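Local coordinates for Mab-21 domain-containing protein (Tribolium castaneum, PDB 7LT2) that senses cytoplasmic double-stranded RNA and, in response, makes the cyclic dinucleotide 2',3'-cGAMP from ATP and GTP to trigger innate immunity, at residues 263-268 with 303-308; 61-66 with 250-255; 147-152 with 157-162; 29-34 with 166-171. All coordinates share one frame; numbering follows the deposited sequence.

How the interactions relate
From the N terminus, helix 18-42 supplies the first segment, 29-34, which waits until strand 164-171 for its partner; that pairing, interaction 4, lays the helix on the sheet. Within its loop falls interaction 3, a tight hairpin whose second strand, 156-161, is hydrogen-bonded to strand 164-171, so the two form one patch with centres about 8 Å apart. Interaction 2 opens at 61-66, inside the span of interaction 4, and closes only at 250-255, so these two cross, while interaction 3 lies within the span of interaction 2 as well. Interaction 1 follows in series, joining helices 258-272 and 301-318; a probable hydrogen bond from K266 NZ to L63 O ties it to interaction 2.

Interaction 1. Residues 263-268 with 303-308; sequences KLIKKL and EVFMTT
L264 and I265 of one helix meet F305 and T308 of another in a buried contact made mainly by side chains. The apolar part centres on the F305 ring. With chi1 at 169°, F305 swings its ring away from its own backbone N and toward the other helix, where F305 CE1 lies 3.6 Å from L264 CB. The L264 side chain and the ring cross at about a right angle, and L264 CD1 also comes near F305 CD1. Beside it, I265 CG1 packs 3.9 Å from F305 CE1, and the aliphatic chain then runs on until I265 CD1 rests 3.6 Å from T308 OG1. A phenylalanine suits this place because it is long enough to bridge helices whose local axes are 10.5 Å apart, while the branched aliphatic residues pack against its CD1 and CE1 atoms.

The polar part stays within helix 301-318. T308 OG1 donates to V304 O at 2.8 Å, and T308 N reaches the same oxygen from the opposite face of the carbonyl plane. The hydroxyl is thus satisfied in a buried, apolar setting, and threonine can serve as a packing surface for I265.

The segments cross at -51°, joining helices 258-272 and 301-318 of the Mab-21 HhH/H2TH-like domain. F285 of helix 278-291 touches both I265 and T308, I354 of helix 337-354 packs on F305, and I14 from a loop lies against L264.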
loop_
_atom_site.group_PDB
_atom_site.type_symbol
_atom_site.label_atom_id
_atom_site.label_comp_id
_atom_site.label_asym_id
_atom_site.label_seq_id
_atom_site.Cartn_x
_atom_site.Cartn_y
_atom_site.Cartn_z
ATOM N N LYS A 263 -2.999 5.153 -13.862
ATOM C CA LYS A 263 -1.559 5.295 -14.027
ATOM C C LYS A 263 -1.211 6.443 -14.964
ATOM O O LYS A 263 -0.216 7.138 -14.735
ATOM C CB LYS A 263 -0.965 3.969 -14.510
ATOM C CG LYS A 263 -0.915 2.911 -13.389
ATOM C CD LYS A 263 -0.310 1.599 -13.860
ATOM C CE LYS A 263 -1.345 0.744 -14.576
ATOM N NZ LYS A 263 -0.821 -0.621 -14.864
ATOM N N LEU A 264 -2.031 6.677 -15.996
ATOM C CA LEU A 264 -1.819 7.839 -16.857
ATOM C C LEU A 264 -1.930 9.131 -16.061
ATOM O O LEU A 264 -1.117 10.046 -16.231
ATOM C CB LEU A 264 -2.825 7.837 -18.012
ATOM C CG LEU A 264 -2.667 6.737 -19.063
ATOM C CD1 LEU A 264 -3.940 6.597 -19.891
ATOM C CD2 LEU A 264 -1.486 7.033 -19.963
ATOM N N ILE A 265 -2.928 9.222 -15.178
ATOM C CA ILE A 265 -3.067 10.414 -14.347
ATOM C C ILE A 265 -1.924 10.504 -13.340
ATOM O O ILE A 265 -1.381 11.590 -13.101
ATOM C CB ILE A 265 -4.448 10.432 -13.665
ATOM C CG1 ILE A 265 -5.545 10.618 -14.720
ATOM C CG2 ILE A 265 -4.512 11.528 -12.602
ATOM C CD1 ILE A 265 -6.955 10.561 -14.170
ATOM N N LYS A 266 -1.522 9.371 -12.750
ATOM C CA LYS A 266 -0.386 9.401 -11.827
ATOM C C LYS A 266 0.894 9.821 -12.540
ATOM O O LYS A 266 1.735 10.519 -11.960
ATOM C CB LYS A 266 -0.199 8.035 -11.153
ATOM C CG LYS A 266 -1.231 7.722 -10.079
ATOM C CD LYS A 266 -1.066 6.305 -9.529
ATOM C CE LYS A 266 0.257 6.134 -8.807
ATOM N NZ LYS A 266 0.352 4.838 -8.056
ATOM N N LYS A 267 1.064 9.403 -13.800
ATOM C CA LYS A 267 2.229 9.836 -14.565
ATOM C C LYS A 267 2.206 11.342 -14.774
ATOM O O LYS A 267 3.235 12.014 -14.637
ATOM C CB LYS A 267 2.272 9.105 -15.909
ATOM C CG LYS A 267 3.503 9.405 -16.776
ATOM C CD LYS A 267 4.762 8.806 -16.171
ATOM C CE LYS A 267 5.935 8.815 -17.149
ATOM N NZ LYS A 267 6.293 10.197 -17.540
ATOM N N LEU A 268 1.029 11.888 -15.097
ATOM C CA LEU A 268 0.875 13.334 -15.211
ATOM C C LEU A 268 1.186 14.025 -13.889
ATOM O O LEU A 268 1.835 15.079 -13.866
ATOM C CB LEU A 268 -0.548 13.660 -15.665
ATOM C CG LEU A 268 -0.918 15.124 -15.899
ATOM C CD1 LEU A 268 -0.052 15.722 -16.999
ATOM C CD2 LEU A 268 -2.400 15.252 -16.242
ATOM N N GLU A 303 -11.682 8.047 -23.601
ATOM C CA GLU A 303 -12.834 8.645 -22.934
ATOM C C GLU A 303 -12.759 8.471 -21.419
ATOM O O GLU A 303 -13.076 9.404 -20.668
ATOM C CB GLU A 303 -14.142 8.062 -23.470
ATOM C CG GLU A 303 -15.361 8.718 -22.843
ATOM C CD GLU A 303 -16.670 8.312 -23.486
ATOM O OE1 GLU A 303 -16.653 7.518 -24.453
ATOM O OE2 GLU A 303 -17.719 8.801 -23.017
ATOM N N VAL A 304 -12.347 7.294 -20.945
ATOM C CA VAL A 304 -12.207 7.097 -19.504
ATOM C C VAL A 304 -11.136 8.028 -18.944
ATOM O O VAL A 304 -11.330 8.667 -17.901
ATOM C CB VAL A 304 -11.900 5.620 -19.188
ATOM C CG1 VAL A 304 -11.657 5.424 -17.684
ATOM C CG2 VAL A 304 -13.040 4.727 -19.655
ATOM N N PHE A 305 -9.994 8.120 -19.628
ATOM C CA PHE A 305 -8.919 9.002 -19.174
ATOM C C PHE A 305 -9.375 10.457 -19.128
ATOM O O PHE A 305 -9.176 11.148 -18.122
ATOM C CB PHE A 305 -7.698 8.847 -20.085
ATOM C CG PHE A 305 -6.628 9.894 -19.862
ATOM C CD1 PHE A 305 -5.839 9.870 -18.721
ATOM C CD2 PHE A 305 -6.395 10.879 -20.807
ATOM C CE1 PHE A 305 -4.854 10.823 -18.515
ATOM C CE2 PHE A 305 -5.410 11.837 -20.610
ATOM C CZ PHE A 305 -4.639 11.809 -19.464
ATOM N N MET A 306 -9.977 10.944 -20.216
ATOM C CA MET A 306 -10.397 12.342 -20.262
ATOM C C MET A 306 -11.467 12.642 -19.224
ATOM O O MET A 306 -11.449 13.703 -18.588
ATOM C CB MET A 306 -10.906 12.694 -21.661
ATOM C CG MET A 306 -9.816 12.765 -22.719
ATOM S SD MET A 306 -8.562 14.006 -22.337
ATOM C CE MET A 306 -9.584 15.468 -22.205
ATOM N N THR A 307 -12.416 11.726 -19.040
ATOM C CA THR A 307 -13.500 11.995 -18.105
ATOM C C THR A 307 -13.009 11.968 -16.664
ATOM O O THR A 307 -13.366 12.849 -15.872
ATOM C CB THR A 307 -14.633 10.993 -18.310
ATOM O OG1 THR A 307 -15.222 11.215 -19.596
ATOM C CG2 THR A 307 -15.697 11.167 -17.233
ATOM N N THR A 308 -12.184 10.976 -16.305
ATOM C CA THR A 308 -11.685 10.916 -14.934
ATOM C C THR A 308 -10.689 12.036 -14.660
ATOM O O THR A 308 -10.617 12.530 -13.533
ATOM C CB THR A 308 -11.059 9.549 -14.624
ATOM O OG1 THR A 308 -10.002 9.244 -15.546
ATOM C CG2 THR A 308 -12.116 8.452 -14.676
#

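Interaction 2. Residues 61-66 with 250-255; sequences DGLKVG and VLIDNK
I252 makes a small, buried van der Waals contact with D61 and L63, apolar toward L63, where the turn ending helix 58-61 faces the turn that follows helix 245-251. Its CD1 methyl does all the touching. I252 CD1 lies 4.0 Å from L63 CD1, the two side chains meeting tip to tip, and 3.8 Å from D61 O, with D61 CB at a similar distance. I252 CG1 stands between the backbone N and the carbonyl carbon (chi1 62°), and its extended ethyl arm carries the terminal methyl over to the other turn. Isoleucine and leucine suit the place because both are apolar and branched, each with a terminal methyl to pack between the two turns.

D61 offers only its carbon and backbone side to I252. Its carboxylate is gripped by salt bridges from R249 and K282, two cations that would probably favour the charged form. Across the second turn, K255 NZ donates to L251 O at 2.9 Å, tying the chain back on the end of its helix.

G62, the first residue beyond helix 58-61, closes it with a Schellman motif, whose positive phi (74°) glycine accepts readily. The contact thus joins two helix ends of the nucleotidyltransferase domain, beside K282, a residue that by similarity binds ATP.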
loop_
_atom_site.group_PDB
_atom_site.type_symbol
_atom_site.label_atom_id
_atom_site.label_comp_id
_atom_site.label_asym_id
_atom_site.label_seq_id
_atom_site.Cartn_x
_atom_site.Cartn_y
_atom_site.Cartn_z
ATOM N N ASP A 61 -1.414 -3.403 -6.166
ATOM C CA ASP A 61 -2.683 -2.928 -6.706
ATOM C C ASP A 61 -2.692 -2.864 -8.224
ATOM O O ASP A 61 -3.755 -2.625 -8.808
ATOM C CB ASP A 61 -3.020 -1.530 -6.180
ATOM C CG ASP A 61 -3.554 -1.545 -4.766
ATOM O OD1 ASP A 61 -4.084 -2.594 -4.329
ATOM O OD2 ASP A 61 -3.451 -0.498 -4.094
ATOM N N GLY A 62 -1.546 -3.053 -8.873
ATOM C CA GLY A 62 -1.505 -2.866 -10.311
ATOM C C GLY A 62 -1.536 -1.416 -10.732
ATOM O O GLY A 62 -1.957 -1.109 -11.852
ATOM N N LEU A 63 -1.093 -0.512 -9.858
ATOM C CA LEU A 63 -1.171 0.927 -10.093
ATOM C C LEU A 63 0.192 1.611 -10.061
ATOM O O LEU A 63 0.250 2.847 -10.033
ATOM C CB LEU A 63 -2.092 1.580 -9.055
ATOM C CG LEU A 63 -3.558 1.146 -9.038
ATOM C CD1 LEU A 63 -4.279 1.816 -7.873
ATOM C CD2 LEU A 63 -4.240 1.473 -10.358
ATOM N N LYS A 64 1.287 0.853 -10.074
ATOM C CA LYS A 64 2.618 1.446 -10.022
ATOM C C LYS A 64 3.011 2.009 -11.383
ATOM O O LYS A 64 2.892 1.324 -12.404
ATOM C CB LYS A 64 3.648 0.411 -9.560
ATOM C CG LYS A 64 5.096 0.922 -9.543
ATOM C CD LYS A 64 5.268 2.089 -8.574
ATOM C CE LYS A 64 6.676 2.660 -8.638
ATOM N NZ LYS A 64 6.786 3.941 -7.901
ATOM N N VAL A 65 3.477 3.257 -11.389
ATOM C CA VAL A 65 4.008 3.903 -12.585
ATOM C C VAL A 65 5.512 3.662 -12.636
ATOM O O VAL A 65 6.240 4.045 -11.714
ATOM C CB VAL A 65 3.697 5.407 -12.583
ATOM C CG1 VAL A 65 4.359 6.093 -13.773
ATOM C CG2 VAL A 65 2.194 5.643 -12.587
ATOM N N GLY A 66 5.983 3.036 -13.713
ATOM C CA GLY A 66 7.410 2.828 -13.877
ATOM C C GLY A 66 7.915 1.598 -13.139
ATOM O O GLY A 66 7.156 0.702 -12.767
ATOM N N VAL A 250 -10.350 -5.062 -4.392
ATOM C CA VAL A 250 -11.466 -5.682 -5.106
ATOM C C VAL A 250 -12.264 -4.628 -5.865
ATOM O O VAL A 250 -12.678 -4.851 -7.011
ATOM C CB VAL A 250 -12.359 -6.475 -4.132
ATOM C CG1 VAL A 250 -13.526 -7.133 -4.876
ATOM C CG2 VAL A 250 -11.538 -7.522 -3.403
ATOM N N LEU A 251 -12.471 -3.458 -5.254
ATOM C CA LEU A 251 -13.223 -2.384 -5.900
ATOM C C LEU A 251 -12.590 -1.957 -7.223
ATOM O O LEU A 251 -13.305 -1.649 -8.186
ATOM C CB LEU A 251 -13.338 -1.179 -4.960
ATOM C CG LEU A 251 -14.369 -1.236 -3.829
ATOM C CD1 LEU A 251 -14.202 -0.040 -2.902
ATOM C CD2 LEU A 251 -15.788 -1.277 -4.404
ATOM N N ILE A 252 -11.253 -1.934 -7.297
ATOM C CA ILE A 252 -10.587 -1.472 -8.517
ATOM C C ILE A 252 -10.354 -2.587 -9.531
ATOM O O ILE A 252 -9.897 -2.304 -10.649
ATOM C CB ILE A 252 -9.232 -0.794 -8.213
ATOM C CG1 ILE A 252 -8.256 -1.781 -7.562
ATOM C CG2 ILE A 252 -9.424 0.463 -7.359
ATOM C CD1 ILE A 252 -6.880 -1.202 -7.292
ATOM N N ASP A 253 -10.664 -3.836 -9.186
ATOM C CA ASP A 253 -10.399 -4.980 -10.048
ATOM C C ASP A 253 -11.532 -5.155 -11.053
ATOM O O ASP A 253 -12.646 -4.663 -10.860
ATOM C CB ASP A 253 -10.249 -6.251 -9.204
ATOM C CG ASP A 253 -9.414 -7.328 -9.878
ATOM O OD1 ASP A 253 -8.893 -7.114 -10.995
ATOM O OD2 ASP A 253 -9.277 -8.413 -9.275
ATOM N N ASN A 254 -11.228 -5.869 -12.140
ATOM C CA ASN A 254 -12.207 -6.208 -13.175
ATOM C C ASN A 254 -12.908 -4.959 -13.711
ATOM O O ASN A 254 -14.131 -4.915 -13.868
ATOM C CB ASN A 254 -13.219 -7.235 -12.649
ATOM C CG ASN A 254 -14.191 -7.705 -13.720
ATOM O OD1 ASN A 254 -13.840 -7.802 -14.900
ATOM N ND2 ASN A 254 -15.430 -7.972 -13.316
ATOM N N LYS A 255 -12.114 -3.920 -14.000
ATOM C CA LYS A 255 -12.666 -2.671 -14.509
ATOM C C LYS A 255 -11.876 -2.148 -15.703
ATOM O O LYS A 255 -11.792 -0.934 -15.917
ATOM C CB LYS A 255 -12.755 -1.621 -13.401
ATOM C CG LYS A 255 -13.932 -1.887 -12.463
ATOM C CD LYS A 255 -14.127 -0.795 -11.430
ATOM C CE LYS A 255 -15.459 -0.961 -10.706
ATOM N NZ LYS A 255 -15.537 -2.199 -9.880
#

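Interaction 3. Residues 147-152 with 157-162; sequences NTLPWV and CELTNE
C157 and W151 both set their side chains anti to the carbonyl carbon (chi1 -56° and -68°), which brings thiol and indole together at a non-hydrogen-bonded pair of an antiparallel beta hairpin. W151 CA and C157 CA are 4.4 Å apart. C157 SG approaches the indole obliquely, 4.3 Å from the centroid of the five-membered ring, in a sulfur-aromatic contact. Cysteine is small enough to fit there, while W151 NE1 donates to L146 O.

On the same side of the hairpin, L149 places CD2 3.8 Å from L159 CD2, their branched ends crossing obliquely, and CD1 against C157 SG. F35 of helix 18-42 touches L149. On the other face, V152 CG1 packs 3.7 Å from E158 OE1, which accepts a hydrogen bond from H167 NE2.

The backbone link is one bond: E158 N donates to P150 O at 2.8 Å. P150 has no N-H to donate and contributes to the pairing through its carbonyl only; C157 CA approaches that same P150 O at 3.2 Å in a CA-H...O contact.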
loop_
_atom_site.group_PDB
_atom_site.type_symbol
_atom_site.label_atom_id
_atom_site.label_comp_id
_atom_site.label_asym_id
_atom_site.label_seq_id
_atom_site.Cartn_x
_atom_site.Cartn_y
_atom_site.Cartn_z
ATOM N N ASN A 147 19.845 -12.155 12.724
ATOM C CA ASN A 147 21.077 -12.694 13.296
ATOM C C ASN A 147 21.215 -14.198 13.109
ATOM O O ASN A 147 22.340 -14.711 13.157
ATOM C CB ASN A 147 21.164 -12.375 14.794
ATOM C CG ASN A 147 21.413 -10.910 15.071
ATOM O OD1 ASN A 147 21.935 -10.183 14.228
ATOM N ND2 ASN A 147 21.051 -10.469 16.271
ATOM N N THR A 148 20.109 -14.918 12.908
ATOM C CA THR A 148 20.162 -16.365 12.757
ATOM C C THR A 148 20.368 -16.812 11.315
ATOM O O THR A 148 20.535 -18.012 11.076
ATOM C CB THR A 148 18.881 -17.013 13.299
ATOM O OG1 THR A 148 17.775 -16.690 12.444
ATOM C CG2 THR A 148 18.590 -16.524 14.707
ATOM N N LEU A 149 20.358 -15.894 10.363
ATOM C CA LEU A 149 20.499 -16.245 8.960
ATOM C C LEU A 149 21.964 -16.237 8.558
ATOM O O LEU A 149 22.789 -15.564 9.184
ATOM C CB LEU A 149 19.714 -15.263 8.090
ATOM C CG LEU A 149 18.215 -15.155 8.378
ATOM C CD1 LEU A 149 17.561 -14.144 7.446
ATOM C CD2 LEU A 149 17.542 -16.510 8.263
ATOM N N PRO A 150 22.329 -16.991 7.519
ATOM C CA PRO A 150 23.706 -16.926 7.012
ATOM C C PRO A 150 23.992 -15.545 6.445
ATOM O O PRO A 150 23.196 -15.001 5.677
ATOM C CB PRO A 150 23.739 -17.998 5.913
ATOM C CG PRO A 150 22.520 -18.826 6.114
ATOM C CD PRO A 150 21.502 -17.940 6.759
ATOM N N TRP A 151 25.128 -14.977 6.831
ATOM C CA TRP A 151 25.565 -13.695 6.301
ATOM C C TRP A 151 26.732 -13.899 5.347
ATOM O O TRP A 151 27.644 -14.685 5.622
ATOM C CB TRP A 151 25.980 -12.728 7.412
ATOM C CG TRP A 151 24.860 -12.253 8.300
ATOM C CD1 TRP A 151 23.566 -12.686 8.298
ATOM C CD2 TRP A 151 24.948 -11.253 9.322
ATOM N NE1 TRP A 151 22.842 -12.016 9.263
ATOM C CE2 TRP A 151 23.669 -11.132 9.903
ATOM C CE3 TRP A 151 25.987 -10.450 9.805
ATOM C CZ2 TRP A 151 23.401 -10.238 10.943
ATOM C CZ3 TRP A 151 25.720 -9.564 10.838
ATOM C CH2 TRP A 151 24.436 -9.465 11.395
ATOM N N VAL A 152 26.688 -13.194 4.222
ATOM C CA VAL A 152 27.814 -13.098 3.309
ATOM C C VAL A 152 28.215 -11.632 3.231
ATOM O O VAL A 152 27.467 -10.739 3.639
ATOM C CB VAL A 152 27.487 -13.655 1.906
ATOM C CG1 VAL A 152 27.071 -15.112 1.997
ATOM C CG2 VAL A 152 26.396 -12.824 1.244
ATOM N N CYS A 157 22.345 -10.985 4.373
ATOM C CA CYS A 157 21.775 -12.310 4.580
ATOM C C CYS A 157 21.665 -13.049 3.256
ATOM O O CYS A 157 21.377 -12.447 2.218
ATOM C CB CYS A 157 20.387 -12.223 5.208
ATOM S SG CYS A 157 20.327 -11.323 6.732
ATOM N N GLU A 158 21.879 -14.362 3.294
ATOM C CA GLU A 158 21.728 -15.204 2.113
ATOM C C GLU A 158 20.626 -16.222 2.363
ATOM O O GLU A 158 20.707 -17.008 3.313
ATOM C CB GLU A 158 23.042 -15.900 1.760
ATOM C CG GLU A 158 22.977 -16.681 0.455
ATOM C CD GLU A 158 24.346 -17.064 -0.064
ATOM O OE1 GLU A 158 24.962 -16.237 -0.789
ATOM O OE2 GLU A 158 24.805 -18.178 0.249
ATOM N N LEU A 159 19.599 -16.198 1.514
ATOM C CA LEU A 159 18.488 -17.133 1.573
ATOM C C LEU A 159 18.330 -17.824 0.225
ATOM O O LEU A 159 18.577 -17.233 -0.831
ATOM C CB LEU A 159 17.171 -16.433 1.934
ATOM C CG LEU A 159 17.031 -15.741 3.290
ATOM C CD1 LEU A 159 15.595 -15.294 3.490
ATOM C CD2 LEU A 159 17.466 -16.661 4.418
ATOM N N THR A 160 17.902 -19.079 0.267
ATOM C CA THR A 160 17.662 -19.853 -0.939
ATOM C C THR A 160 16.212 -20.316 -0.974
ATOM O O THR A 160 15.565 -20.463 0.066
ATOM C CB THR A 160 18.591 -21.068 -1.020
ATOM O OG1 THR A 160 18.323 -21.945 0.079
ATOM C CG2 THR A 160 20.043 -20.629 -0.961
ATOM N N ASN A 161 15.709 -20.533 -2.183
ATOM C CA ASN A 161 14.383 -21.106 -2.386
ATOM C C ASN A 161 14.356 -21.728 -3.776
ATOM O O ASN A 161 15.402 -21.910 -4.407
ATOM C CB ASN A 161 13.286 -20.057 -2.189
ATOM C CG ASN A 161 13.486 -18.828 -3.052
ATOM O OD1 ASN A 161 13.530 -18.916 -4.277
ATOM N ND2 ASN A 161 13.593 -17.667 -2.413
ATOM N N GLU A 162 13.155 -22.059 -4.258
ATOM C CA GLU A 162 13.045 -22.762 -5.533
ATOM C C GLU A 162 13.443 -21.897 -6.716
ATOM O O GLU A 162 13.676 -22.437 -7.805
ATOM C CB GLU A 162 11.621 -23.291 -5.743
ATOM C CG GLU A 162 10.552 -22.221 -5.919
ATOM C CD GLU A 162 9.882 -21.843 -4.608
ATOM O OE1 GLU A 162 10.591 -21.459 -3.649
ATOM O OE2 GLU A 162 8.640 -21.942 -4.531
#

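Interaction 4. Residues 29-34 with 166-171; sequences ESVLRT and FHINWW
V31 has the largest share of this buried contact, dividing its two methyls between F166 and I168. CG1, anti to the backbone N (chi1 166°), meets I168 CD1 at 3.6 Å; the two side chains reach toward each other tip to tip. CG2 turns instead to F166, lying 3.9 Å from F166 CD2 and equally near CG. The valine crosses the phenylalanine obliquely.

F166 and I168 alternate with H167 along the strand, and so both direct their side chains at the helix while H167 points away. A beta-branched valine suits the helix side here: short and forked, it touches two strand residues at once and keeps the helix close, with V31 CA only 7.7 Å from F166 CA. I168 is longer and bridges the remaining distance with its extended CG1-CD1 arm, whereas F166 presents CB and the near part of its ring, CG and CD2, to CG2 of the valine. The contact is wholly apolar between the segments, as fits a helix packed on a sheet.

The contact lies where helix 18-42 packs on the sheet of the nucleotidyltransferase domain. V31 also touches N161 of strand 156-161 and I181 of strand 177-183, the two neighbours of strand 164-171, while F166 reaches I189 and L32 reaches V192, both on strand 188-200.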
loop_
_atom_site.group_PDB
_atom_site.type_symbol
_atom_site.label_atom_id
_atom_site.label_comp_id
_atom_site.label_asym_id
_atom_site.label_seq_id
_atom_site.Cartn_x
_atom_site.Cartn_y
_atom_site.Cartn_z
ATOM N N GLU A 29 7.677 -13.231 -2.809
ATOM C CA GLU A 29 6.811 -13.890 -1.838
ATOM C C GLU A 29 7.475 -15.123 -1.244
ATOM O O GLU A 29 7.234 -15.455 -0.076
ATOM C CB GLU A 29 5.476 -14.236 -2.495
ATOM C CG GLU A 29 4.651 -12.994 -2.839
ATOM C CD GLU A 29 3.510 -13.285 -3.791
ATOM O OE1 GLU A 29 3.183 -14.476 -3.973
ATOM O OE2 GLU A 29 2.941 -12.323 -4.352
ATOM N N SER A 30 8.332 -15.794 -2.014
ATOM C CA SER A 30 9.030 -16.965 -1.494
ATOM C C SER A 30 10.139 -16.565 -0.527
ATOM O O SER A 30 10.304 -17.184 0.532
ATOM C CB SER A 30 9.587 -17.797 -2.652
ATOM O OG SER A 30 10.153 -19.011 -2.182
ATOM N N VAL A 31 10.911 -15.531 -0.863
ATOM C CA VAL A 31 11.916 -15.023 0.072
ATOM C C VAL A 31 11.269 -14.639 1.397
ATOM O O VAL A 31 11.765 -14.985 2.476
ATOM C CB VAL A 31 12.674 -13.835 -0.544
ATOM C CG1 VAL A 31 13.460 -13.090 0.530
ATOM C CG2 VAL A 31 13.594 -14.321 -1.653
ATOM N N LEU A 32 10.139 -13.928 1.334
ATOM C CA LEU A 32 9.503 -13.452 2.558
ATOM C C LEU A 32 8.877 -14.590 3.365
ATOM O O LEU A 32 8.881 -14.531 4.602
ATOM C CB LEU A 32 8.467 -12.379 2.221
ATOM C CG LEU A 32 9.070 -11.103 1.617
ATOM C CD1 LEU A 32 7.966 -10.220 1.022
ATOM C CD2 LEU A 32 9.879 -10.332 2.658
ATOM N N ARG A 33 8.353 -15.632 2.708
ATOM C CA ARG A 33 7.864 -16.781 3.471
ATOM C C ARG A 33 8.999 -17.448 4.240
ATOM O O ARG A 33 8.826 -17.838 5.403
ATOM C CB ARG A 33 7.169 -17.788 2.552
ATOM C CG ARG A 33 5.698 -17.490 2.310
ATOM C CD ARG A 33 4.989 -18.674 1.665
ATOM N NE ARG A 33 5.483 -18.910 0.316
ATOM C CZ ARG A 33 4.997 -18.325 -0.771
ATOM N NH1 ARG A 33 3.969 -17.496 -0.708
ATOM N NH2 ARG A 33 5.556 -18.581 -1.948
ATOM N N THR A 34 10.168 -17.583 3.612
ATOM C CA THR A 34 11.324 -18.120 4.323
ATOM C C THR A 34 11.662 -17.264 5.537
ATOM O O THR A 34 11.939 -17.790 6.622
ATOM C CB THR A 34 12.531 -18.211 3.389
ATOM O OG1 THR A 34 12.198 -19.014 2.250
ATOM C CG2 THR A 34 13.716 -18.842 4.114
ATOM N N PHE A 166 19.317 -15.596 -2.985
ATOM C CA PHE A 166 18.986 -14.186 -2.882
ATOM C C PHE A 166 19.718 -13.567 -1.706
ATOM O O PHE A 166 20.087 -14.250 -0.746
ATOM C CB PHE A 166 17.469 -14.003 -2.771
ATOM C CG PHE A 166 16.745 -14.561 -3.953
ATOM C CD1 PHE A 166 16.613 -13.811 -5.110
ATOM C CD2 PHE A 166 16.289 -15.868 -3.947
ATOM C CE1 PHE A 166 15.998 -14.342 -6.223
ATOM C CE2 PHE A 166 15.667 -16.400 -5.054
ATOM C CZ PHE A 166 15.522 -15.638 -6.192
ATOM N N HIS A 167 19.947 -12.263 -1.814
ATOM C CA HIS A 167 20.650 -11.488 -0.807
ATOM C C HIS A 167 19.685 -10.503 -0.171
ATOM O O HIS A 167 18.904 -9.845 -0.867
ATOM C CB HIS A 167 21.837 -10.739 -1.419
ATOM C CG HIS A 167 23.010 -11.615 -1.727
ATOM N ND1 HIS A 167 24.126 -11.158 -2.395
ATOM C CD2 HIS A 167 23.241 -12.921 -1.456
ATOM C CE1 HIS A 167 24.994 -12.145 -2.523
ATOM N NE2 HIS A 167 24.482 -13.226 -1.961
ATOM N N ILE A 168 19.736 -10.404 1.152
ATOM C CA ILE A 168 18.868 -9.504 1.898
ATOM C C ILE A 168 19.743 -8.543 2.687
ATOM O O ILE A 168 20.552 -8.966 3.524
ATOM C CB ILE A 168 17.907 -10.262 2.826
ATOM C CG1 ILE A 168 16.902 -11.071 2.007
ATOM C CG2 ILE A 168 17.167 -9.290 3.724
ATOM C CD1 ILE A 168 15.878 -11.769 2.861
ATOM N N ASN A 169 19.587 -7.256 2.408
ATOM C CA ASN A 169 20.167 -6.190 3.201
ATOM C C ASN A 169 19.050 -5.514 3.985
ATOM O O ASN A 169 17.871 -5.647 3.652
ATOM C CB ASN A 169 20.905 -5.190 2.304
ATOM C CG ASN A 169 22.108 -5.811 1.614
ATOM O OD1 ASN A 169 23.142 -6.047 2.244
ATOM N ND2 ASN A 169 21.981 -6.078 0.321
ATOM N N TRP A 170 19.410 -4.812 5.056
ATOM C CA TRP A 170 18.361 -4.253 5.896
ATOM C C TRP A 170 18.814 -2.948 6.527
ATOM O O TRP A 170 20.010 -2.687 6.697
ATOM C CB TRP A 170 17.930 -5.219 7.000
ATOM C CG TRP A 170 18.970 -5.378 8.024
ATOM C CD1 TRP A 170 19.157 -4.608 9.140
ATOM C CD2 TRP A 170 20.007 -6.349 8.026
ATOM N NE1 TRP A 170 20.246 -5.054 9.843
ATOM C CE2 TRP A 170 20.787 -6.125 9.180
ATOM C CE3 TRP A 170 20.352 -7.397 7.171
ATOM C CZ2 TRP A 170 21.887 -6.911 9.500
ATOM C CZ3 TRP A 170 21.438 -8.178 7.494
ATOM C CH2 TRP A 170 22.198 -7.929 8.645
ATOM N N TRP A 171 17.820 -2.152 6.908
ATOM C CA TRP A 171 18.008 -0.845 7.526
ATOM C C TRP A 171 16.652 -0.388 8.045
ATOM O O TRP A 171 15.617 -0.979 7.734
ATOM C CB TRP A 171 18.590 0.170 6.535
ATOM C CG TRP A 171 17.772 0.307 5.277
ATOM C CD1 TRP A 171 16.721 1.154 5.071
ATOM C CD2 TRP A 171 17.943 -0.426 4.054
ATOM N NE1 TRP A 171 16.223 0.988 3.797
ATOM C CE2 TRP A 171 16.957 0.027 3.154
ATOM C CE3 TRP A 171 18.832 -1.420 3.635
ATOM C CZ2 TRP A 171 16.830 -0.487 1.864
ATOM C CZ3 TRP A 171 18.707 -1.928 2.350
ATOM C CH2 TRP A 171 17.717 -1.456 1.479
#